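Local coordinates for protein NADP-dependent glyceraldehyde-3-phosphate dehydrogenase (Bacillus halodurans, PDB 3PRL) that probably oxidises glyceraldehyde 3-phosphate with NADP+ without phosphorylating it, as a member of the aldehyde dehydrogenase family, and binds NADP+, at residues V268-D273 with Q302-D307; L372-T377 with L392-V397. One frame throughout, in Å; residues are numbered along the deposited sequence.

In the fold
Both contacts are built on one mixed sheet. Contact 1 forms where the parallel strands 264-268 and 296-302 run out, and contact 2 lies between strands 367-374 and 391-397. The centres of contact 1 and contact 2 are about 14 Å apart. They come in series: contact 1 closes before contact 2 opens. Strand 391-397 also pairs with 296-302, which ties the two together. Helix 303-317 is shared as well. Its residue D307 forms a salt bridge with R396 of contact 2, with D307 OD1 3.1 Å from R396 NH1. Both lie away from the NADP+-binding residues and the predicted active-site residue. Together they link neighbouring strands and helix 303-317.

Contact 1 (V268-D273 with Q302-D307); sequences VLDDAD and QDSVAD
V268 and Q302 are joined by a backbone hydrogen bond. Q302 N gives its hydrogen to V268 O at 2.9 Å. The bond is almost straight, with an N-H...O angle of 172°. It is the last tie between two parallel strands before the two segments turn off into loop and helix.

Beyond it, side chains make the contact. The Q302 side chain swings toward D270. Its CG is anti to the backbone N (chi1 -151°), and the chain stays extended beyond CG. This carries the amide alongside the D270 backbone. Q302 NE2 sits 3.1 Å from D270 CB. Q302 OE1 lies beside D270 N, 3.7 Å away, and L269 CD2 also comes near it, the two side chains inclined to each other. Q302 NE2 also gives a weak, bent hydrogen bond to S304 OG, 2.7 Å away. S304 OG lies 3.6 Å from D270 CB, so D270 CB meets both partners of that bond. D270 N is buried by the contact and has no hydrogen-bond partner in the model.

V305 packs against the backbone of L269 and D270 with both methyls. V305 CG1 is 3.4 Å from D270 O. V305 CG2 is 3.9 Å from L269 O. The D270 side chain runs about at right angles to V305 and is exposed.

The arrangement lies at the C-terminal ends of the two strands of a beta-alpha-beta crossover. Strand 264-268 leads through D273, whose side chain caps the start of helix 274-286, and the chain returns along strand 296-302. V268 packs on V299 and V301 of that strand and on L274 and T277 of the helix. L269 turns to R425 and I429 of helix 423-431, and Q302 passes directly into helix 303-317.

Contact 2 (L372-T377 with L392-V397); sequences LLDDVT and LPIIRV
L373 and V376 hold the backbone pairing. L373 N bonds to L392 O at 3.2 Å and L373 O accepts I394 N at 3.0 Å, as parallel strands do. Past the strand end, V376 N reaches I394 O, also at 3.0 Å.

Apolar packing falls in two places. L372 CD1 meets I394 CD1 and the CB of L392. Past the strand end, on the P393 side, V376 CG2 rests 3.6 Å from P393 CB, while V376 CB approaches I395 CG1.

The charged groups lie beside R396. D374 has CG anti to its backbone N (chi1 -158°), which brings D374 OD1 into a salt bridge with R396 NE at 3.3 Å. The carboxylate and guanidinium planes stand 81° apart, with D374 OD2 over one guanidinium face, so charge attraction holds the pair and no N-H points at the acid. D374 OD1 also accepts D375 N at 2.6 Å, which ties the turn to the carboxylate. D375 OD1 lies against R396 CD. R396 NH1 forms a salt bridge with D307 OD1 of helix 303-317.

Strand 391-397 has strand 296-302 as its other neighbour, and strand 367-374 pairs with 356-359. Helix 303-317 covers L372, D374 and R396, and helix 274-286 packs on L392.

Contact 1 (V268-D273 with Q302-D307)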
loop_
_atom_site.group_PDB
_atom_site.type_symbol
_atom_site.label_atom_id
_atom_site.label_comp_id
_atom_site.label_asym_id
_atom_site.label_seq_id
_atom_site.Cartn_x
_atom_site.Cartn_y
_atom_site.Cartn_z
ATOM N N VAL D 268 22.043 -29.125 1.302
ATOM C CA VAL D 268 22.548 -29.497 -0.019
ATOM C C VAL D 268 21.941 -30.841 -0.462
ATOM O O VAL D 268 22.271 -31.894 0.086
ATOM C CB VAL D 268 24.097 -29.542 -0.036
ATOM C CG1 VAL D 268 24.621 -29.393 -1.448
ATOM C CG2 VAL D 268 24.693 -28.440 0.854
ATOM N N LEU D 269 21.016 -30.784 -1.422
ATOM C CA LEU D 269 20.382 -31.985 -1.975
ATOM C C LEU D 269 21.174 -32.559 -3.157
ATOM O O LEU D 269 22.106 -31.928 -3.641
ATOM C CB LEU D 269 18.923 -31.708 -2.376
ATOM C CG LEU D 269 17.941 -31.318 -1.264
ATOM C CD1 LEU D 269 16.528 -31.091 -1.815
ATOM C CD2 LEU D 269 17.938 -32.351 -0.136
ATOM N N ASP D 270 20.792 -33.759 -3.600
ATOM C CA ASP D 270 21.500 -34.507 -4.662
ATOM C C ASP D 270 21.700 -33.740 -5.983
ATOM O O ASP D 270 22.779 -33.803 -6.590
ATOM C CB ASP D 270 20.802 -35.866 -4.884
ATOM C CG ASP D 270 21.026 -36.456 -6.280
ATOM O OD1 ASP D 270 22.036 -36.145 -6.950
ATOM O OD2 ASP D 270 20.174 -37.271 -6.702
ATOM N N ASP D 271 20.664 -33.030 -6.419
ATOM C CA ASP D 271 20.690 -32.311 -7.684
ATOM C C ASP D 271 21.191 -30.866 -7.529
ATOM O O ASP D 271 20.550 -29.927 -7.997
ATOM C CB ASP D 271 19.294 -32.344 -8.330
ATOM C CG ASP D 271 18.214 -31.755 -7.430
ATOM O OD1 ASP D 271 18.412 -31.727 -6.199
ATOM O OD2 ASP D 271 17.163 -31.325 -7.956
ATOM N N ALA D 272 22.342 -30.691 -6.886
ATOM C CA ALA D 272 22.862 -29.354 -6.623
ATOM C C ALA D 272 24.150 -29.089 -7.383
ATOM O O ALA D 272 24.974 -29.990 -7.567
ATOM C CB ALA D 272 23.080 -29.150 -5.137
ATOM N N ASP D 273 24.309 -27.849 -7.837
ATOM C CA ASP D 273 25.584 -27.407 -8.383
ATOM C C ASP D 273 26.520 -27.251 -7.187
ATOM O O ASP D 273 26.431 -26.277 -6.436
ATOM C CB ASP D 273 25.439 -26.088 -9.159
ATOM C CG ASP D 273 26.786 -25.507 -9.602
ATOM O OD1 ASP D 273 27.827 -25.872 -9.022
ATOM O OD2 ASP D 273 26.805 -24.672 -10.526
ATOM N N GLN D 302 23.220 -34.205 1.645
ATOM C CA GLN D 302 22.741 -35.539 1.295
ATOM C C GLN D 302 23.913 -36.488 1.066
ATOM O O GLN D 302 24.948 -36.079 0.541
ATOM C CB GLN D 302 21.840 -35.494 0.060
ATOM C CG GLN D 302 20.801 -36.592 0.056
ATOM C CD GLN D 302 20.026 -36.665 -1.230
ATOM O OE1 GLN D 302 18.982 -36.032 -1.370
ATOM N NE2 GLN D 302 20.524 -37.446 -2.179
ATOM N N ASP D 303 23.754 -37.742 1.481
ATOM C CA ASP D 303 24.833 -38.735 1.381
ATOM C C ASP D 303 25.380 -38.971 -0.035
ATOM O O ASP D 303 26.598 -39.048 -0.220
ATOM C CB ASP D 303 24.454 -40.065 2.064
ATOM C CG ASP D 303 23.037 -40.524 1.740
ATOM O OD1 ASP D 303 22.788 -41.030 0.618
ATOM O OD2 ASP D 303 22.172 -40.402 2.632
ATOM N N SER D 304 24.491 -39.058 -1.028
ATOM C CA SER D 304 24.879 -39.358 -2.416
ATOM C C SER D 304 25.832 -38.333 -3.057
ATOM O O SER D 304 26.430 -38.599 -4.106
ATOM C CB SER D 304 23.632 -39.536 -3.293
ATOM O OG SER D 304 22.821 -38.368 -3.294
ATOM N N VAL D 305 25.970 -37.173 -2.417
ATOM C CA VAL D 305 26.764 -36.060 -2.948
ATOM C C VAL D 305 27.760 -35.502 -1.930
ATOM O O VAL D 305 28.516 -34.581 -2.243
ATOM C CB VAL D 305 25.862 -34.903 -3.489
ATOM C CG1 VAL D 305 25.275 -35.255 -4.850
ATOM C CG2 VAL D 305 24.746 -34.563 -2.493
ATOM N N ALA D 306 27.766 -36.083 -0.727
ATOM C CA ALA D 306 28.534 -35.561 0.409
ATOM C C ALA D 306 30.027 -35.442 0.143
ATOM O O ALA D 306 30.615 -34.384 0.361
ATOM C CB ALA D 306 28.273 -36.403 1.675
ATOM N N ASP D 307 30.624 -36.535 -0.335
ATOM C CA ASP D 307 32.058 -36.607 -0.597
ATOM C C ASP D 307 32.514 -35.473 -1.509
ATOM O O ASP D 307 33.482 -34.771 -1.203
ATOM C CB ASP D 307 32.427 -37.956 -1.233
ATOM C CG ASP D 307 32.447 -39.096 -0.233
ATOM O OD1 ASP D 307 32.194 -38.865 0.968
ATOM O OD2 ASP D 307 32.725 -40.240 -0.652
#

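Contact 2 (L372-T377 with L392-V397)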
loop_
_atom_site.group_PDB
_atom_site.type_symbol
_atom_site.label_atom_id
_atom_site.label_comp_id
_atom_site.label_asym_id
_atom_site.label_seq_id
_atom_site.Cartn_x
_atom_site.Cartn_y
_atom_site.Cartn_z
ATOM N N LEU D 372 37.587 -27.001 9.583
ATOM C CA LEU D 372 36.573 -27.828 8.935
ATOM C C LEU D 372 36.468 -29.194 9.598
ATOM O O LEU D 372 37.463 -29.928 9.713
ATOM C CB LEU D 372 36.850 -27.979 7.436
ATOM C CG LEU D 372 35.672 -28.436 6.566
ATOM C CD1 LEU D 372 34.533 -27.415 6.582
ATOM C CD2 LEU D 372 36.133 -28.684 5.148
ATOM N N LEU D 373 35.250 -29.524 10.026
ATOM C CA LEU D 373 34.958 -30.813 10.640
ATOM C C LEU D 373 33.935 -31.568 9.815
ATOM O O LEU D 373 32.992 -30.975 9.290
ATOM C CB LEU D 373 34.434 -30.623 12.063
ATOM C CG LEU D 373 35.229 -29.731 13.020
ATOM C CD1 LEU D 373 34.338 -29.262 14.155
ATOM C CD2 LEU D 373 36.479 -30.453 13.558
ATOM N N ASP D 374 34.119 -32.878 9.709
ATOM C CA ASP D 374 33.202 -33.731 8.958
ATOM C C ASP D 374 32.573 -34.755 9.892
ATOM O O ASP D 374 32.997 -34.890 11.041
ATOM C CB ASP D 374 33.917 -34.407 7.773
ATOM C CG ASP D 374 32.955 -34.865 6.666
ATOM O OD1 ASP D 374 31.716 -34.772 6.838
ATOM O OD2 ASP D 374 33.450 -35.327 5.614
ATOM N N ASP D 375 31.546 -35.445 9.394
ATOM C CA ASP D 375 30.847 -36.518 10.108
ATOM C C ASP D 375 30.304 -36.070 11.463
ATOM O O ASP D 375 30.226 -36.858 12.419
ATOM C CB ASP D 375 31.755 -37.745 10.233
ATOM C CG ASP D 375 32.049 -38.385 8.888
ATOM O OD1 ASP D 375 31.218 -39.201 8.428
ATOM O OD2 ASP D 375 33.112 -38.083 8.295
ATOM N N VAL D 376 29.919 -34.793 11.524
ATOM C CA VAL D 376 29.494 -34.151 12.763
ATOM C C VAL D 376 28.140 -34.691 13.196
ATOM O O VAL D 376 27.241 -34.890 12.375
ATOM C CB VAL D 376 29.521 -32.605 12.649
ATOM C CG1 VAL D 376 28.847 -31.936 13.851
ATOM C CG2 VAL D 376 30.958 -32.134 12.536
ATOM N N THR D 377 28.013 -34.957 14.487
ATOM C CA THR D 377 26.826 -35.633 14.993
ATOM C C THR D 377 25.973 -34.726 15.885
ATOM O O THR D 377 26.480 -33.766 16.481
ATOM C CB THR D 377 27.186 -36.971 15.715
ATOM O OG1 THR D 377 28.031 -36.713 16.839
ATOM C CG2 THR D 377 27.893 -37.944 14.760
ATOM N N LEU D 392 33.299 -24.800 10.934
ATOM C CA LEU D 392 32.139 -25.163 10.127
ATOM C C LEU D 392 31.959 -26.672 10.140
ATOM O O LEU D 392 32.834 -27.402 9.663
ATOM C CB LEU D 392 32.299 -24.652 8.686
ATOM C CG LEU D 392 31.189 -24.958 7.671
ATOM C CD1 LEU D 392 29.862 -24.359 8.114
ATOM C CD2 LEU D 392 31.579 -24.466 6.273
ATOM N N PRO D 393 30.846 -27.145 10.711
ATOM C CA PRO D 393 30.583 -28.583 10.702
ATOM C C PRO D 393 29.845 -29.028 9.450
ATOM O O PRO D 393 29.052 -28.279 8.894
ATOM C CB PRO D 393 29.704 -28.786 11.936
ATOM C CG PRO D 393 29.007 -27.469 12.124
ATOM C CD PRO D 393 29.939 -26.414 11.616
ATOM N N ILE D 394 30.128 -30.248 9.010
ATOM C CA ILE D 394 29.346 -30.872 7.957
ATOM C C ILE D 394 28.562 -32.033 8.577
ATOM O O ILE D 394 29.114 -32.840 9.341
ATOM C CB ILE D 394 30.226 -31.338 6.750
ATOM C CG1 ILE D 394 31.335 -30.314 6.409
ATOM C CG2 ILE D 394 29.360 -31.677 5.536
ATOM C CD1 ILE D 394 30.861 -28.927 5.988
ATOM N N ILE D 395 27.267 -32.086 8.282
ATOM C CA ILE D 395 26.416 -33.127 8.822
ATOM C C ILE D 395 25.873 -33.949 7.663
ATOM O O ILE D 395 25.138 -33.449 6.815
ATOM C CB ILE D 395 25.302 -32.559 9.752
ATOM C CG1 ILE D 395 25.929 -31.902 10.991
ATOM C CG2 ILE D 395 24.333 -33.658 10.172
ATOM C CD1 ILE D 395 24.986 -31.018 11.794
ATOM N N ARG D 396 26.294 -35.205 7.607
ATOM C CA ARG D 396 25.903 -36.080 6.512
ATOM C C ARG D 396 24.467 -36.542 6.762
ATOM O O ARG D 396 24.159 -37.143 7.792
ATOM C CB ARG D 396 26.874 -37.267 6.349
ATOM C CG ARG D 396 28.300 -37.000 6.836
ATOM C CD ARG D 396 29.345 -37.705 5.978
ATOM N NE ARG D 396 29.956 -36.795 5.001
ATOM C CZ ARG D 396 30.713 -37.173 3.973
ATOM N NH1 ARG D 396 30.959 -38.454 3.746
ATOM N NH2 ARG D 396 31.212 -36.259 3.153
ATOM N N VAL D 397 23.590 -36.222 5.822
ATOM C CA VAL D 397 22.160 -36.475 5.977
ATOM C C VAL D 397 21.650 -37.408 4.861
ATOM O O VAL D 397 22.323 -37.582 3.848
ATOM C CB VAL D 397 21.394 -35.123 6.034
ATOM C CG1 VAL D 397 19.911 -35.327 6.021
ATOM C CG2 VAL D 397 21.794 -34.346 7.277
#